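Local coordinates for RIM-binding protein, isoform F (Drosophila melanogaster, PDB 6Q9M) that probably couples synaptic vesicle recruitment to release sites at the active zone, and contains a central array of fibronectin type III domains, at residues Thr159-Thr164 / Ala199-Leu204; Asn37-Tyr42 / Val77-Gln82; Ser23-Trp28 / Arg61-Gly66. One frame throughout, in Å; residues are numbered along the deposited sequence.

Interaction 1 of 3, residues Thr159-Thr164 / Ala199-Leu204; sequences TQYRVT and ADFRTL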
loop_
_atom_site.group_PDB
_atom_site.type_symbol
_atom_site.label_atom_id
_atom_site.label_comp_id
_atom_site.label_asym_id
_atom_site.label_seq_id
_atom_site.Cartn_x
_atom_site.Cartn_y
_atom_site.Cartn_z
ATOM N N THR A 159 7.389 3.743 -19.062
ATOM C CA THR A 159 6.048 3.551 -19.595
ATOM C C THR A 159 5.029 3.680 -18.479
ATOM O O THR A 159 5.276 3.255 -17.342
ATOM C CB THR A 159 5.874 2.166 -20.256
ATOM O OG1 THR A 159 6.893 1.963 -21.244
ATOM C CG2 THR A 159 4.491 2.058 -20.906
ATOM N N GLN A 160 3.882 4.254 -18.818
ATOM C CA GLN A 160 2.826 4.498 -17.856
ATOM C C GLN A 160 1.898 3.302 -17.774
ATOM O O GLN A 160 1.495 2.744 -18.795
ATOM C CB GLN A 160 2.019 5.733 -18.232
ATOM C CG GLN A 160 2.565 6.988 -17.621
ATOM C CD GLN A 160 2.565 8.119 -18.603
ATOM O OE1 GLN A 160 2.158 7.953 -19.752
ATOM N NE2 GLN A 160 3.027 9.278 -18.168
ATOM N N TYR A 161 1.521 2.947 -16.548
ATOM C CA TYR A 161 0.666 1.803 -16.310
ATOM C C TYR A 161 -0.415 2.182 -15.309
ATOM O O TYR A 161 -0.165 2.922 -14.351
ATOM C CB TYR A 161 1.475 0.617 -15.802
ATOM C CG TYR A 161 2.367 0.021 -16.858
ATOM C CD1 TYR A 161 1.830 -0.735 -17.902
ATOM C CD2 TYR A 161 3.745 0.228 -16.833
ATOM C CE1 TYR A 161 2.641 -1.293 -18.864
ATOM C CE2 TYR A 161 4.569 -0.317 -17.812
ATOM C CZ TYR A 161 4.007 -1.076 -18.827
ATOM O OH TYR A 161 4.807 -1.635 -19.795
ATOM N N ARG A 162 -1.623 1.686 -15.563
ATOM C CA ARG A 162 -2.726 1.750 -14.621
ATOM C C ARG A 162 -3.057 0.330 -14.193
ATOM O O ARG A 162 -3.436 -0.501 -15.029
ATOM C CB ARG A 162 -3.940 2.419 -15.251
ATOM C CG ARG A 162 -5.185 2.359 -14.379
ATOM C CD ARG A 162 -6.205 3.382 -14.854
ATOM N NE ARG A 162 -5.824 4.741 -14.485
ATOM C CZ ARG A 162 -6.548 5.809 -14.795
ATOM N NH1 ARG A 162 -7.679 5.644 -15.473
ATOM N NH2 ARG A 162 -6.152 7.037 -14.438
ATOM N N VAL A 163 -2.955 0.052 -12.899
ATOM C CA VAL A 163 -3.240 -1.286 -12.399
ATOM C C VAL A 163 -4.416 -1.195 -11.441
ATOM O O VAL A 163 -4.486 -0.266 -10.625
ATOM C CB VAL A 163 -1.987 -1.925 -11.751
ATOM C CG1 VAL A 163 -1.324 -0.973 -10.845
ATOM C CG2 VAL A 163 -2.362 -3.226 -11.015
ATOM N N THR A 164 -5.356 -2.128 -11.589
ATOM C CA THR A 164 -6.549 -2.237 -10.758
ATOM C C THR A 164 -6.561 -3.596 -10.067
ATOM O O THR A 164 -5.920 -4.549 -10.521
ATOM C CB THR A 164 -7.826 -2.087 -11.582
ATOM O OG1 THR A 164 -7.976 -3.249 -12.401
ATOM C CG2 THR A 164 -7.743 -0.873 -12.489
ATOM N N ALA A 199 -4.190 2.326 -9.375
ATOM C CA ALA A 199 -2.996 3.126 -9.153
ATOM C C ALA A 199 -2.317 3.403 -10.485
ATOM O O ALA A 199 -2.238 2.524 -11.346
ATOM C CB ALA A 199 -2.016 2.416 -8.208
ATOM N N ASP A 200 -1.836 4.628 -10.652
ATOM C CA ASP A 200 -1.064 5.020 -11.818
ATOM C C ASP A 200 0.400 5.150 -11.422
ATOM O O ASP A 200 0.714 5.739 -10.384
ATOM C CB ASP A 200 -1.560 6.352 -12.397
ATOM C CG ASP A 200 -2.943 6.241 -13.037
ATOM O OD1 ASP A 200 -3.281 5.154 -13.586
ATOM O OD2 ASP A 200 -3.694 7.244 -12.989
ATOM N N PHE A 201 1.290 4.606 -12.251
ATOM C CA PHE A 201 2.724 4.730 -12.026
ATOM C C PHE A 201 3.435 4.606 -13.365
ATOM O O PHE A 201 2.831 4.245 -14.377
ATOM C CB PHE A 201 3.232 3.674 -11.026
ATOM C CG PHE A 201 3.308 2.274 -11.589
ATOM C CD1 PHE A 201 2.205 1.426 -11.537
ATOM C CD2 PHE A 201 4.488 1.799 -12.151
ATOM C CE1 PHE A 201 2.269 0.135 -12.050
ATOM C CE2 PHE A 201 4.566 0.496 -12.677
ATOM C CZ PHE A 201 3.452 -0.332 -12.632
ATOM N N ARG A 202 4.732 4.922 -13.368
ATOM C CA ARG A 202 5.570 4.828 -14.559
ATOM C C ARG A 202 6.785 3.960 -14.273
ATOM O O ARG A 202 7.371 4.049 -13.190
ATOM C CB ARG A 202 6.049 6.203 -15.031
ATOM C CG ARG A 202 6.911 6.102 -16.294
ATOM C CD ARG A 202 7.558 7.413 -16.736
ATOM N NE ARG A 202 6.755 8.598 -16.464
ATOM C CZ ARG A 202 6.101 9.275 -17.400
ATOM N NH1 ARG A 202 6.153 8.867 -18.658
ATOM N NH2 ARG A 202 5.398 10.354 -17.078
ATOM N N THR A 203 7.176 3.121 -15.233
ATOM C CA THR A 203 8.383 2.341 -14.994
ATOM C C THR A 203 9.623 3.229 -15.109
ATOM O O THR A 203 9.577 4.338 -15.643
ATOM C CB THR A 203 8.468 1.145 -15.943
ATOM O OG1 THR A 203 8.176 1.540 -17.299
ATOM C CG2 THR A 203 7.488 0.072 -15.494
ATOM N N LEU A 204 10.732 2.750 -14.547
ATOM C CA LEU A 204 11.989 3.483 -14.614
ATOM C C LEU A 204 12.566 3.417 -16.030
ATOM O O LEU A 204 12.160 2.602 -16.863
ATOM C CB LEU A 204 12.992 2.935 -13.601
ATOM C CG LEU A 204 12.595 2.896 -12.123
ATOM C CD1 LEU A 204 13.718 2.281 -11.338
ATOM C CD2 LEU A 204 12.258 4.285 -11.570
#
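F201 presents one face of its ring to Y161, whose CB sits 4.2 Å from the F201 ring centroid and 26° off the ring normal, a CH-pi contact. At that ring's edge V163 CG1 approaches F201 CE1 at 3.9 Å. Strands 160-167 and 198-202 run antiparallel here, and the inward face, carrying Y161, V163, A199 and F201, is the close-packed one: F201 also reaches A118 and V163 reaches I120, both on strand 118-123 of the facing sheet of a fibronectin type III sandwich.

The other face is polar and exposed. R162 CG lies anti to the backbone N (chi1 173°), and a bend at chi3 brings NE to D200 OD1 at 2.7 Å and NH2 to OD2 at 2.9 Å, a side-on, nearly coplanar salt bridge using syn lone pairs. Q160 is looser: its chain lies over one face of the R202 guanidinium, amide and guanidinium planes 50° apart, and the donors NE2 and NH2 form no hydrogen bond. Backbone bonds, Y161 N to F201 O and V163 N to A199 O with their returns, join 198-202, this sheet's outermost strand within the chain, to 160-167, while the salt bridge probably fixes how R162 and D200 are turned.

Interaction 2 of 3, residues Asn37-Tyr42 / Val77-Gln82; sequences NLIDSY and VRSVTQ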
loop_
_atom_site.group_PDB
_atom_site.type_symbol
_atom_site.label_atom_id
_atom_site.label_comp_id
_atom_site.label_asym_id
_atom_site.label_seq_id
_atom_site.Cartn_x
_atom_site.Cartn_y
_atom_site.Cartn_z
ATOM N N ASN A 37 8.497 -17.598 13.101
ATOM C CA ASN A 37 7.502 -16.614 13.517
ATOM C C ASN A 37 6.187 -17.285 13.907
ATOM O O ASN A 37 5.103 -16.819 13.549
ATOM C CB ASN A 37 7.263 -15.575 12.412
ATOM C CG ASN A 37 8.364 -14.528 12.330
ATOM O OD1 ASN A 37 9.052 -14.250 13.313
ATOM N ND2 ASN A 37 8.530 -13.938 11.150
ATOM N N LEU A 38 6.275 -18.405 14.625
ATOM C CA LEU A 38 5.063 -19.138 14.967
ATOM C C LEU A 38 4.187 -18.320 15.912
ATOM O O LEU A 38 4.667 -17.561 16.761
ATOM C CB LEU A 38 5.380 -20.501 15.584
ATOM C CG LEU A 38 4.247 -21.545 15.531
ATOM C CD1 LEU A 38 3.339 -21.386 14.312
ATOM C CD2 LEU A 38 4.813 -22.954 15.574
ATOM N N ILE A 39 2.897 -18.512 15.772
ATOM C CA ILE A 39 1.916 -17.626 16.366
ATOM C C ILE A 39 1.773 -17.910 17.855
ATOM O O ILE A 39 1.715 -19.068 18.284
ATOM C CB ILE A 39 0.587 -17.792 15.624
ATOM C CG1 ILE A 39 -0.527 -17.128 16.385
ATOM C CG2 ILE A 39 0.267 -19.263 15.428
ATOM C CD1 ILE A 39 -1.710 -17.141 15.595
ATOM N N ASP A 40 1.664 -16.835 18.634
ATOM C CA ASP A 40 1.587 -16.834 20.089
ATOM C C ASP A 40 0.267 -16.293 20.622
ATOM O O ASP A 40 -0.252 -16.813 21.613
ATOM C CB ASP A 40 2.757 -16.008 20.652
ATOM C CG ASP A 40 2.813 -16.019 22.167
ATOM O OD1 ASP A 40 3.513 -16.890 22.723
ATOM O OD2 ASP A 40 2.176 -15.145 22.798
ATOM N N SER A 41 -0.291 -15.258 20.001
ATOM C CA SER A 41 -1.598 -14.747 20.396
ATOM C C SER A 41 -2.176 -13.973 19.219
ATOM O O SER A 41 -1.500 -13.727 18.218
ATOM C CB SER A 41 -1.519 -13.879 21.667
ATOM O OG SER A 41 -0.831 -12.657 21.449
ATOM N N TYR A 42 -3.433 -13.576 19.364
ATOM C CA TYR A 42 -4.134 -12.816 18.348
ATOM C C TYR A 42 -4.523 -11.443 18.888
ATOM O O TYR A 42 -4.828 -11.283 20.074
ATOM C CB TYR A 42 -5.400 -13.542 17.878
ATOM C CG TYR A 42 -5.186 -14.906 17.296
ATOM C CD1 TYR A 42 -5.203 -16.047 18.098
ATOM C CD2 TYR A 42 -4.981 -15.065 15.941
ATOM C CE1 TYR A 42 -5.009 -17.309 17.551
ATOM C CE2 TYR A 42 -4.799 -16.316 15.387
ATOM C CZ TYR A 42 -4.808 -17.434 16.191
ATOM O OH TYR A 42 -4.603 -18.667 15.611
ATOM N N VAL A 77 -7.720 -9.078 12.212
ATOM C CA VAL A 77 -7.055 -9.889 13.229
ATOM C C VAL A 77 -5.592 -10.080 12.853
ATOM O O VAL A 77 -5.260 -10.378 11.695
ATOM C CB VAL A 77 -7.746 -11.261 13.409
ATOM C CG1 VAL A 77 -7.078 -12.050 14.538
ATOM C CG2 VAL A 77 -9.249 -11.093 13.686
ATOM N N ARG A 78 -4.719 -9.922 13.841
ATOM C CA ARG A 78 -3.284 -10.009 13.642
ATOM C C ARG A 78 -2.714 -11.138 14.474
ATOM O O ARG A 78 -3.058 -11.285 15.655
ATOM C CB ARG A 78 -2.594 -8.707 14.037
ATOM C CG ARG A 78 -2.958 -7.529 13.172
ATOM C CD ARG A 78 -1.991 -6.385 13.382
ATOM N NE ARG A 78 -2.695 -5.120 13.254
ATOM C CZ ARG A 78 -2.143 -3.926 13.418
ATOM N NH1 ARG A 78 -0.851 -3.824 13.714
ATOM N NH2 ARG A 78 -2.892 -2.837 13.278
ATOM N N SER A 79 -1.840 -11.923 13.847
ATOM C CA SER A 79 -1.039 -12.905 14.555
ATOM C C SER A 79 0.061 -12.187 15.313
ATOM O O SER A 79 0.704 -11.284 14.781
ATOM C CB SER A 79 -0.411 -13.894 13.571
ATOM O OG SER A 79 -1.365 -14.779 13.018
ATOM N N VAL A 80 0.314 -12.615 16.541
ATOM C CA VAL A 80 1.397 -12.066 17.345
ATOM C C VAL A 80 2.336 -13.207 17.696
ATOM O O VAL A 80 1.882 -14.272 18.130
ATOM C CB VAL A 80 0.884 -11.369 18.615
ATOM C CG1 VAL A 80 2.038 -10.721 19.348
ATOM C CG2 VAL A 80 -0.166 -10.318 18.260
ATOM N N THR A 81 3.630 -13.005 17.448
ATOM C CA THR A 81 4.643 -13.987 17.792
ATOM C C THR A 81 5.147 -13.707 19.210
ATOM O O THR A 81 4.766 -12.720 19.844
ATOM C CB THR A 81 5.782 -13.958 16.776
ATOM O OG1 THR A 81 6.506 -12.736 16.922
ATOM C CG2 THR A 81 5.241 -14.040 15.351
ATOM N N GLN A 82 6.050 -14.556 19.710
ATOM C CA GLN A 82 6.613 -14.291 21.029
ATOM C C GLN A 82 7.476 -13.035 21.029
ATOM O O GLN A 82 7.424 -12.253 21.985
ATOM C CB GLN A 82 7.423 -15.490 21.529
ATOM C CG GLN A 82 7.873 -15.338 22.980
ATOM C CD GLN A 82 8.419 -16.622 23.571
ATOM O OE1 GLN A 82 8.888 -17.497 22.845
ATOM N NE2 GLN A 82 8.355 -16.742 24.896
#
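V80 O accepts two backbone N-H groups from adjacent residues, D40 N at 2.6 Å and S41 N at 3.0 Å. The bond from D40 runs close to the line of the carbonyl, with a C=O...N angle of 160°, whereas S41 N is tilted 24° from the carbonyl plane. V80 N answers with a bond to S41 O at 2.7 Å. Two residues of one strand facing a single residue of the other make this a classic beta bulge, and D40 leaves the extended conformation to accommodate the additional residue. The bulge lies where strands 39-46 and 73-81 pair, the central antiparallel pair of the four-stranded sheet in a fibronectin type III domain. Past it the pairing resumes, with Y42 CA lying 3.3 Å from R78 O in a CA-H...O contact. On the side of the sheet carrying S41 and V80, S41 OG packs against V80 CB at 3.6 Å. Y42 and S79 point to the other side, where Y42 CD2 touches V77 CG1 at 3.9 Å. I39 extends its chain with CG1 anti to the backbone N (chi1 168°), which carries CD1 to within 3.5 Å of S79 OG; that hydroxyl is bonded to P9 O. I39 CG1 also lies above one face of the Y42 ring, toward its rim. An alanine in place of I39 is likely to open a gap beside S79 and remove the apolar cover over that part of the Y42 ring. At the loop end, T81 CG2 rests against N37 O at 3.3 Å.

Interaction 3 of 3, residues Ser23-Trp28 / Arg61-Gly66; sequences SVLIGW and RALIEG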
loop_
_atom_site.group_PDB
_atom_site.type_symbol
_atom_site.label_atom_id
_atom_site.label_comp_id
_atom_site.label_asym_id
_atom_site.label_seq_id
_atom_site.Cartn_x
_atom_site.Cartn_y
_atom_site.Cartn_z
ATOM N N SER A 23 -22.356 -4.500 19.514
ATOM C CA SER A 23 -21.327 -5.525 19.652
ATOM C C SER A 23 -21.417 -6.483 18.470
ATOM O O SER A 23 -22.429 -6.523 17.756
ATOM C CB SER A 23 -21.479 -6.285 20.976
ATOM O OG SER A 23 -22.756 -6.892 21.097
ATOM N N VAL A 24 -20.321 -7.214 18.234
ATOM C CA VAL A 24 -20.247 -8.213 17.164
ATOM C C VAL A 24 -19.489 -9.429 17.672
ATOM O O VAL A 24 -18.554 -9.303 18.469
ATOM C CB VAL A 24 -19.591 -7.675 15.867
ATOM C CG1 VAL A 24 -20.460 -6.644 15.176
ATOM C CG2 VAL A 24 -18.191 -7.131 16.146
ATOM N N LEU A 25 -19.890 -10.605 17.193
ATOM C CA LEU A 25 -19.200 -11.858 17.464
ATOM C C LEU A 25 -18.551 -12.369 16.179
ATOM O O LEU A 25 -19.228 -12.521 15.158
ATOM C CB LEU A 25 -20.183 -12.878 18.025
ATOM C CG LEU A 25 -19.686 -14.280 18.330
ATOM C CD1 LEU A 25 -18.796 -14.279 19.560
ATOM C CD2 LEU A 25 -20.861 -15.218 18.517
ATOM N N ILE A 26 -17.238 -12.606 16.227
ATOM C CA ILE A 26 -16.463 -13.022 15.068
ATOM C C ILE A 26 -15.743 -14.327 15.370
ATOM O O ILE A 26 -15.528 -14.704 16.526
ATOM C CB ILE A 26 -15.421 -11.980 14.617
ATOM C CG1 ILE A 26 -14.290 -11.923 15.647
ATOM C CG2 ILE A 26 -16.061 -10.627 14.341
ATOM C CD1 ILE A 26 -13.214 -10.918 15.296
ATOM N N GLY A 27 -15.351 -15.002 14.290
ATOM C CA GLY A 27 -14.532 -16.189 14.385
ATOM C C GLY A 27 -13.483 -16.169 13.293
ATOM O O GLY A 27 -13.600 -15.434 12.309
ATOM N N TRP A 28 -12.432 -16.969 13.494
ATOM C CA TRP A 28 -11.352 -17.079 12.518
ATOM C C TRP A 28 -10.670 -18.433 12.686
ATOM O O TRP A 28 -11.027 -19.237 13.558
ATOM C CB TRP A 28 -10.358 -15.908 12.631
ATOM C CG TRP A 28 -9.608 -15.804 13.942
ATOM C CD1 TRP A 28 -8.380 -16.350 14.236
ATOM C CD2 TRP A 28 -10.025 -15.100 15.123
ATOM N NE1 TRP A 28 -8.015 -16.029 15.523
ATOM C CE2 TRP A 28 -9.008 -15.274 16.096
ATOM C CE3 TRP A 28 -11.171 -14.371 15.466
ATOM C CZ2 TRP A 28 -9.102 -14.739 17.397
ATOM C CZ3 TRP A 28 -11.259 -13.825 16.762
ATOM C CH2 TRP A 28 -10.229 -14.021 17.708
ATOM N N ARG A 61 -12.466 -17.348 18.642
ATOM C CA ARG A 61 -13.671 -16.548 18.556
ATOM C C ARG A 61 -13.500 -15.326 19.447
ATOM O O ARG A 61 -12.658 -15.304 20.347
ATOM C CB ARG A 61 -14.901 -17.350 18.990
ATOM C CG ARG A 61 -15.301 -18.479 18.052
ATOM C CD ARG A 61 -16.817 -18.666 18.055
ATOM N NE ARG A 61 -17.238 -19.992 17.610
ATOM C CZ ARG A 61 -17.185 -20.419 16.349
ATOM N NH1 ARG A 61 -17.599 -21.649 16.051
ATOM N NH2 ARG A 61 -16.716 -19.627 15.387
ATOM N N ALA A 62 -14.323 -14.309 19.211
ATOM C CA ALA A 62 -14.246 -13.125 20.052
ATOM C C ALA A 62 -15.555 -12.354 19.993
ATOM O O ALA A 62 -16.201 -12.279 18.945
ATOM C CB ALA A 62 -13.084 -12.214 19.636
ATOM N N LEU A 63 -15.919 -11.772 21.132
ATOM C CA LEU A 63 -17.052 -10.865 21.263
ATOM C C LEU A 63 -16.480 -9.466 21.458
ATOM O O LEU A 63 -15.805 -9.199 22.457
ATOM C CB LEU A 63 -17.942 -11.274 22.438
ATOM C CG LEU A 63 -19.193 -10.428 22.697
ATOM C CD1 LEU A 63 -20.244 -10.662 21.604
ATOM C CD2 LEU A 63 -19.774 -10.706 24.084
ATOM N N ILE A 64 -16.706 -8.586 20.494
ATOM C CA ILE A 64 -16.166 -7.234 20.543
ATOM C C ILE A 64 -17.262 -6.266 20.966
ATOM O O ILE A 64 -18.268 -6.101 20.262
ATOM C CB ILE A 64 -15.565 -6.818 19.197
ATOM C CG1 ILE A 64 -14.783 -7.978 18.593
ATOM C CG2 ILE A 64 -14.683 -5.597 19.396
ATOM C CD1 ILE A 64 -14.454 -7.769 17.113
ATOM N N GLU A 65 -17.051 -5.610 22.098
ATOM C CA GLU A 65 -17.967 -4.599 22.593
ATOM C C GLU A 65 -17.636 -3.234 21.997
ATOM O O GLU A 65 -16.617 -3.045 21.328
ATOM C CB GLU A 65 -17.911 -4.547 24.115
ATOM C CG GLU A 65 -18.311 -5.853 24.762
ATOM C CD GLU A 65 -19.811 -6.061 24.731
ATOM O OE1 GLU A 65 -20.259 -7.174 25.082
ATOM O OE2 GLU A 65 -20.538 -5.109 24.353
ATOM N N GLY A 66 -18.534 -2.276 22.231
ATOM C CA GLY A 66 -18.386 -0.927 21.719
ATOM C C GLY A 66 -18.200 -0.868 20.215
ATOM O O GLY A 66 -17.235 -0.264 19.736
#
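W28 turns the edge of its indole to A62, with CZ3 3.8 Å from A62 CB and that methyl near the ring plane, while the backbone N of R61 stands over one face toward the rim. W28 CG takes the position between the backbone N and the carbonyl carbon (chi1 63°), which swings the ring back beneath the neighbouring strand. I26 CG1 lies at the same indole's edge, in plane. Further along this inward side, I64 and I26 cross at a slant and meet through their CD1 atoms, 3.8 Å apart, and I64 CD1 also reaches V24 CG2 at 3.9 Å. V44 of strand 39-46 in the facing sheet touches I26, W28 and I64, placing these side chains in the core of the fibronectin type III sandwich.

L25, L63 and R61 point to the opposite side. L25 CB approaches L63 CD1 at 4.2 Å, and L25 CD1 comes within 3.3 Å of A62 O. R61 sends its guanidinium across G27, NH2 being 4.2 Å from G27 CA, to a salt bridge with E17. Four backbone bonds tie V24 to I64 and I26 to A62, the straightest having N-H...O angles of 169°. The chemistry thus separates an apolar inner face from an outer one where aliphatic chains and a paired charge lie, while the peptide groups of V24, I26, A62 and I64 are paired between the strands.

Overall arrangement
Interactions 2 and 3 belong to one fibronectin type III domain and come from its two facing sheets: strands 39-46 and 73-81 pair in the four-stranded sheet, strands 23-29 and 61-65 in the three-stranded one. Their segments alternate along the chain, and their centres are 18 Å apart. They meet in the core, where the rings of Y42 and W28 pack edge-to-face, Y42 CD2 lying 3.2 Å from W28 NE1, and V77 CG1 approaches W28 CE2 at 4.1 Å. Interaction 1 lies in another fibronectin domain, on the opposite side of the chain's centre, its nearest atoms about 22 Å from interaction 2 and about 26 Å from interaction 3. The contacts thus sample two separate sandwiches of the array.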